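PDB 3GVX: glycerate dehydrogenase related protein from Thermoplasma acidophilum, which probably binds NAD and, like other D-isomer specific 2-hydroxyacid dehydrogenases, may reduce 2-oxo acids such as glyoxylate or hydroxypyruvate. Local coordinates for residues 194-199 against 220-225; 214-219 against 242-247. All coordinates share one frame; numbering follows the deposited sequence.

Interaction 1. Residues 194-199 against 220-225; sequences RLLANA and IGFLKE
Leu196 and Phe222 carry this contact, in which the end of a short helix and the turn after it are fitted against one aromatic ring. Leu195 belongs to another interface: its side chain packs on Phe171 of helix 167-172, while Leu196, the next residue, points its CB toward residues 220-225. The CB of Leu196 stands 3.5 Å from the centroid of the Phe222 ring and only 5° off the ring normal, a CH-pi contact centred on one face. With CG of Leu196 anti to its carbonyl carbon (chi1 -61°), the chain runs back over the root of the ring, where CD1 comes to 3.4 Å from CB of Phe222. The carbonyl O of Leu196 lies obliquely beyond the far end of the ring, 3.2 Å from Phe222 CZ. That same carbonyl accepts from Ala199 N at 2.8 Å, closing a type I beta turn over residues 196-199. Within the turn, Ala197 meets the ring obliquely through its N, 4.1 Å from Phe222 CE1. Asn198 turns away from residues 220-225; its ND2 donates to Leu195 O at 2.8 Å in a nearly straight bond with the acceptor in the amide plane, while its OD1 takes a bond from Arg172. Ala199 completes the cluster, its CB 4.1 Å from Phe222 CZ. On the other segment, Phe222 extends its ring away from its own backbone N (chi1 -173°), across to the turn. The interface buries 168 Å² and is apolar apart from the turn's backbone. It packs the end of helix 193-196 and the beta turn after it on helix 216-225, two helices that flank strand 204-207 in sequence, on the parallel beta sheet of the Rossmann-type alpha/beta NAD-binding domain.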
# COMPACT_ATOMS: atom_id res chain seq x y z
N ARG B 194 -28.08 12.65 -1.55
CA ARG B 194 -28.12 13.21 -0.21
C ARG B 194 -26.89 12.89 0.63
O ARG B 194 -26.40 13.76 1.35
CB ARG B 194 -29.37 12.78 0.53
CG ARG B 194 -29.68 13.74 1.65
CD ARG B 194 -30.19 13.05 2.90
NE ARG B 194 -29.26 12.04 3.42
CZ ARG B 194 -28.00 12.27 3.80
NH1 ARG B 194 -27.48 13.49 3.73
NH2 ARG B 194 -27.28 11.27 4.30
N LEU B 195 -26.41 11.66 0.56
CA LEU B 195 -25.22 11.28 1.32
C LEU B 195 -23.96 11.92 0.72
O LEU B 195 -23.12 12.45 1.45
CB LEU B 195 -25.06 9.75 1.37
CG LEU B 195 -23.74 9.20 1.91
CD1 LEU B 195 -23.49 9.67 3.34
CD2 LEU B 195 -23.79 7.68 1.79
N LEU B 196 -23.85 11.90 -0.61
CA LEU B 196 -22.70 12.47 -1.32
C LEU B 196 -22.45 13.95 -1.03
O LEU B 196 -21.31 14.39 -1.03
CB LEU B 196 -22.86 12.28 -2.82
CG LEU B 196 -22.93 10.82 -3.25
CD1 LEU B 196 -23.10 10.74 -4.76
CD2 LEU B 196 -21.67 10.10 -2.76
N ALA B 197 -23.53 14.70 -0.80
CA ALA B 197 -23.42 16.12 -0.51
C ALA B 197 -22.51 16.37 0.69
O ALA B 197 -22.09 17.49 0.91
CB ALA B 197 -24.81 16.72 -0.27
N ASN B 198 -22.19 15.33 1.45
CA ASN B 198 -21.32 15.50 2.61
C ASN B 198 -19.84 15.45 2.23
O ASN B 198 -18.98 15.79 3.04
CB ASN B 198 -21.59 14.42 3.66
CG ASN B 198 -22.96 14.54 4.28
OD1 ASN B 198 -23.14 15.21 5.30
ND2 ASN B 198 -23.95 13.89 3.67
N ALA B 199 -19.54 15.05 1.00
CA ALA B 199 -18.15 14.91 0.56
C ALA B 199 -17.26 16.13 0.70
O ALA B 199 -17.57 17.22 0.22
CB ALA B 199 -18.10 14.40 -0.87
N ILE B 220 -23.32 9.12 -10.81
CA ILE B 220 -22.95 9.67 -12.10
C ILE B 220 -23.30 11.14 -12.19
O ILE B 220 -22.64 11.91 -12.89
CB ILE B 220 -23.65 8.92 -13.25
CG1 ILE B 220 -23.04 7.52 -13.35
CG2 ILE B 220 -23.58 9.73 -14.53
CD1 ILE B 220 -23.08 6.90 -14.71
N GLY B 221 -24.34 11.54 -11.48
CA GLY B 221 -24.76 12.93 -11.49
C GLY B 221 -23.86 13.76 -10.61
O GLY B 221 -23.51 14.88 -10.95
N PHE B 222 -23.47 13.17 -9.49
CA PHE B 222 -22.60 13.84 -8.54
C PHE B 222 -21.18 14.04 -9.07
O PHE B 222 -20.51 14.99 -8.70
CB PHE B 222 -22.58 13.06 -7.23
CG PHE B 222 -21.85 13.76 -6.13
CD1 PHE B 222 -22.42 14.83 -5.47
CD2 PHE B 222 -20.59 13.34 -5.75
CE1 PHE B 222 -21.73 15.49 -4.45
CE2 PHE B 222 -19.89 13.99 -4.74
CZ PHE B 222 -20.47 15.06 -4.09
N LEU B 223 -20.74 13.16 -9.96
CA LEU B 223 -19.40 13.25 -10.52
C LEU B 223 -19.27 14.38 -11.52
O LEU B 223 -18.18 14.90 -11.76
CB LEU B 223 -19.00 11.91 -11.16
CG LEU B 223 -18.76 10.85 -10.08
CD1 LEU B 223 -18.48 9.50 -10.73
CD2 LEU B 223 -17.60 11.29 -9.18
N LYS B 224 -20.40 14.78 -12.10
CA LYS B 224 -20.43 15.89 -13.05
C LYS B 224 -20.42 17.20 -12.30
O LYS B 224 -19.71 18.13 -12.65
CB LYS B 224 -21.68 15.80 -13.92
CG LYS B 224 -21.70 14.65 -14.89
CD LYS B 224 -21.06 15.06 -16.21
CE LYS B 224 -20.70 13.84 -17.03
NZ LYS B 224 -20.03 14.27 -18.28
N GLU B 225 -21.23 17.28 -11.25
CA GLU B 225 -21.32 18.49 -10.45
C GLU B 225 -20.04 18.75 -9.76
O GLU B 225 -19.39 19.78 -9.90
CB GLU B 225 -22.32 18.31 -9.33
CG GLU B 225 -23.73 18.28 -9.69
CD GLU B 225 -24.55 18.11 -8.44
OE1 GLU B 225 -24.05 18.52 -7.37
OE2 GLU B 225 -25.68 17.57 -8.52

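Interaction 2. Residues 214-219 against 242-247; sequences VSKPDM and ITETNL
The backbones of Lys216 and Glu244 stay 9.7 Å apart at their nearest CA atoms, and the Lys216 side chain bridges this gap from the first turn of a helix to both side-chain and backbone atoms of an irregular loop, with 104 Å² buried. Its CG is anti to the backbone N (chi1 179°) and the chain beyond is extended, which carries NZ to the loop. There NZ forms a salt bridge with Glu244 OE2 at 3.2 Å, the extended glutamate crossing the lysine obliquely. The Thr243 side chain crosses the lysine at about a right angle, with OG1 3.2 Å from Lys216 NZ; separately, the backbone O of Thr243 accepts a weak hydrogen bond from Lys216 NZ at 3.5 Å. A water accepts from both Lys216 NZ, at 2.8 Å, and Thr243 N, at 2.7 Å, linking the lysine to the loop backbone a second time. At the other end of the lysine, Ser215 holds the N-cap position of the helix, and Asp218 OD2 takes a bond from Ser193 N. The contact lies at the surface, between the start of helix 216-225 and the loop that leads from strand 230-233 to strand 250-252; Met219 packs on Tyr231 of the first strand, and Leu247 O is bound by Lys108 of the second subunit.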
# COMPACT_ATOMS: atom_id res chain seq x y z
N VAL B 214 -24.80 1.52 -4.22
CA VAL B 214 -24.74 2.87 -4.75
C VAL B 214 -25.78 3.15 -5.83
O VAL B 214 -25.97 2.37 -6.77
CB VAL B 214 -23.34 3.21 -5.34
CG1 VAL B 214 -23.38 4.58 -6.04
CG2 VAL B 214 -22.28 3.19 -4.24
N SER B 215 -26.44 4.29 -5.68
CA SER B 215 -27.42 4.76 -6.64
C SER B 215 -26.65 5.18 -7.86
O SER B 215 -25.90 6.17 -7.85
CB SER B 215 -28.18 5.96 -6.09
OG SER B 215 -28.77 6.71 -7.14
N LYS B 216 -26.83 4.42 -8.93
CA LYS B 216 -26.15 4.73 -10.15
C LYS B 216 -26.36 6.15 -10.70
O LYS B 216 -25.39 6.85 -10.96
CB LYS B 216 -26.51 3.72 -11.21
CG LYS B 216 -25.84 4.03 -12.49
CD LYS B 216 -25.77 2.82 -13.35
CE LYS B 216 -25.20 3.19 -14.67
NZ LYS B 216 -25.27 2.06 -15.62
N PRO B 217 -27.62 6.59 -10.88
CA PRO B 217 -27.81 7.95 -11.40
C PRO B 217 -27.29 9.04 -10.46
O PRO B 217 -26.80 10.08 -10.91
CB PRO B 217 -29.32 8.05 -11.61
CG PRO B 217 -29.74 6.60 -11.78
CD PRO B 217 -28.91 5.90 -10.75
N ASP B 218 -27.38 8.80 -9.16
CA ASP B 218 -26.91 9.79 -8.18
C ASP B 218 -25.39 9.97 -8.22
O ASP B 218 -24.90 11.09 -8.13
CB ASP B 218 -27.37 9.39 -6.77
CG ASP B 218 -28.88 9.54 -6.58
OD1 ASP B 218 -29.61 9.38 -7.58
OD2 ASP B 218 -29.32 9.79 -5.44
N MSE B 219 -24.67 8.87 -8.35
CA MSE B 219 -23.21 8.92 -8.41
C MSE B 219 -22.74 9.56 -9.70
O MSE B 219 -21.89 10.45 -9.69
CB MSE B 219 -22.63 7.51 -8.26
CG MSE B 219 -21.11 7.41 -8.41
SE MSE B 219 -20.20 8.62 -7.45
CE MSE B 219 -20.52 8.20 -5.76
N ILE B 242 -22.06 -3.69 -18.77
CA ILE B 242 -21.70 -2.43 -18.16
C ILE B 242 -22.02 -1.25 -19.06
O ILE B 242 -21.72 -1.30 -20.26
CB ILE B 242 -20.21 -2.43 -17.78
CG1 ILE B 242 -19.35 -2.71 -19.01
CG2 ILE B 242 -19.98 -3.47 -16.72
CD1 ILE B 242 -17.87 -2.81 -18.71
N THR B 243 -22.61 -0.21 -18.62
CA THR B 243 -22.79 0.85 -19.44
C THR B 243 -22.43 2.14 -18.86
O THR B 243 -22.59 2.31 -17.82
CB THR B 243 -24.33 0.93 -19.83
OG1 THR B 243 -25.14 1.17 -18.73
CG2 THR B 243 -24.71 -0.26 -20.35
N GLU B 244 -21.99 3.13 -19.55
CA GLU B 244 -22.05 4.42 -18.97
C GLU B 244 -20.76 4.64 -18.16
O GLU B 244 -20.49 5.44 -17.45
CB GLU B 244 -23.30 4.46 -18.20
CG GLU B 244 -24.12 5.68 -18.33
CD GLU B 244 -25.40 5.69 -17.50
OE1 GLU B 244 -25.96 6.66 -17.10
OE2 GLU B 244 -25.93 4.70 -17.26
N THR B 245 -20.01 3.70 -18.39
CA THR B 245 -18.68 3.47 -17.89
C THR B 245 -17.52 4.43 -18.23
O THR B 245 -16.55 4.48 -17.48
CB THR B 245 -18.31 2.03 -18.26
OG1 THR B 245 -18.02 1.30 -17.07
CG2 THR B 245 -17.17 1.97 -19.26
N ASN B 246 -17.62 5.19 -19.32
CA ASN B 246 -16.54 6.11 -19.68
C ASN B 246 -16.57 7.45 -18.93
O ASN B 246 -16.87 8.49 -19.51
CB ASN B 246 -16.54 6.38 -21.19
CG ASN B 246 -15.26 7.06 -21.66
OD1 ASN B 246 -14.50 7.59 -20.85
ND2 ASN B 246 -15.03 7.06 -22.96
N LEU B 247 -16.27 7.39 -17.64
CA LEU B 247 -16.23 8.56 -16.77
C LEU B 247 -14.80 9.10 -16.69
O LEU B 247 -13.85 8.33 -16.73
CB LEU B 247 -16.72 8.19 -15.36
CG LEU B 247 -18.24 8.06 -15.24
CD1 LEU B 247 -18.60 7.04 -14.17
CD2 LEU B 247 -18.85 9.44 -14.98
O HOH W 1 -24.10 -0.42 -16.37

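In the fold
Interactions 1 and 2 use successive parts of helix 216-225, and their centres lie 12 Å apart. The N-terminal turn reaches out by a charged, partly water-mediated link to residues 242-247, whereas the next turn offers Phe222 to residues 194-199 in a buried apolar contact. Direct packing connects them: Leu196 CD2 meets CE of selenomethionine Met219 at 3.7 Å, and Ile220 CD1 lies 3.7 Å from Glu244 OE1. Leu223 CD1 and Leu247 CD1 add a looser touch at 4.2 Å. Both contacts lie in the region of the Rossmann-type NAD-binding domain; no cofactor is bound in this structure, so their distance to it cannot be measured.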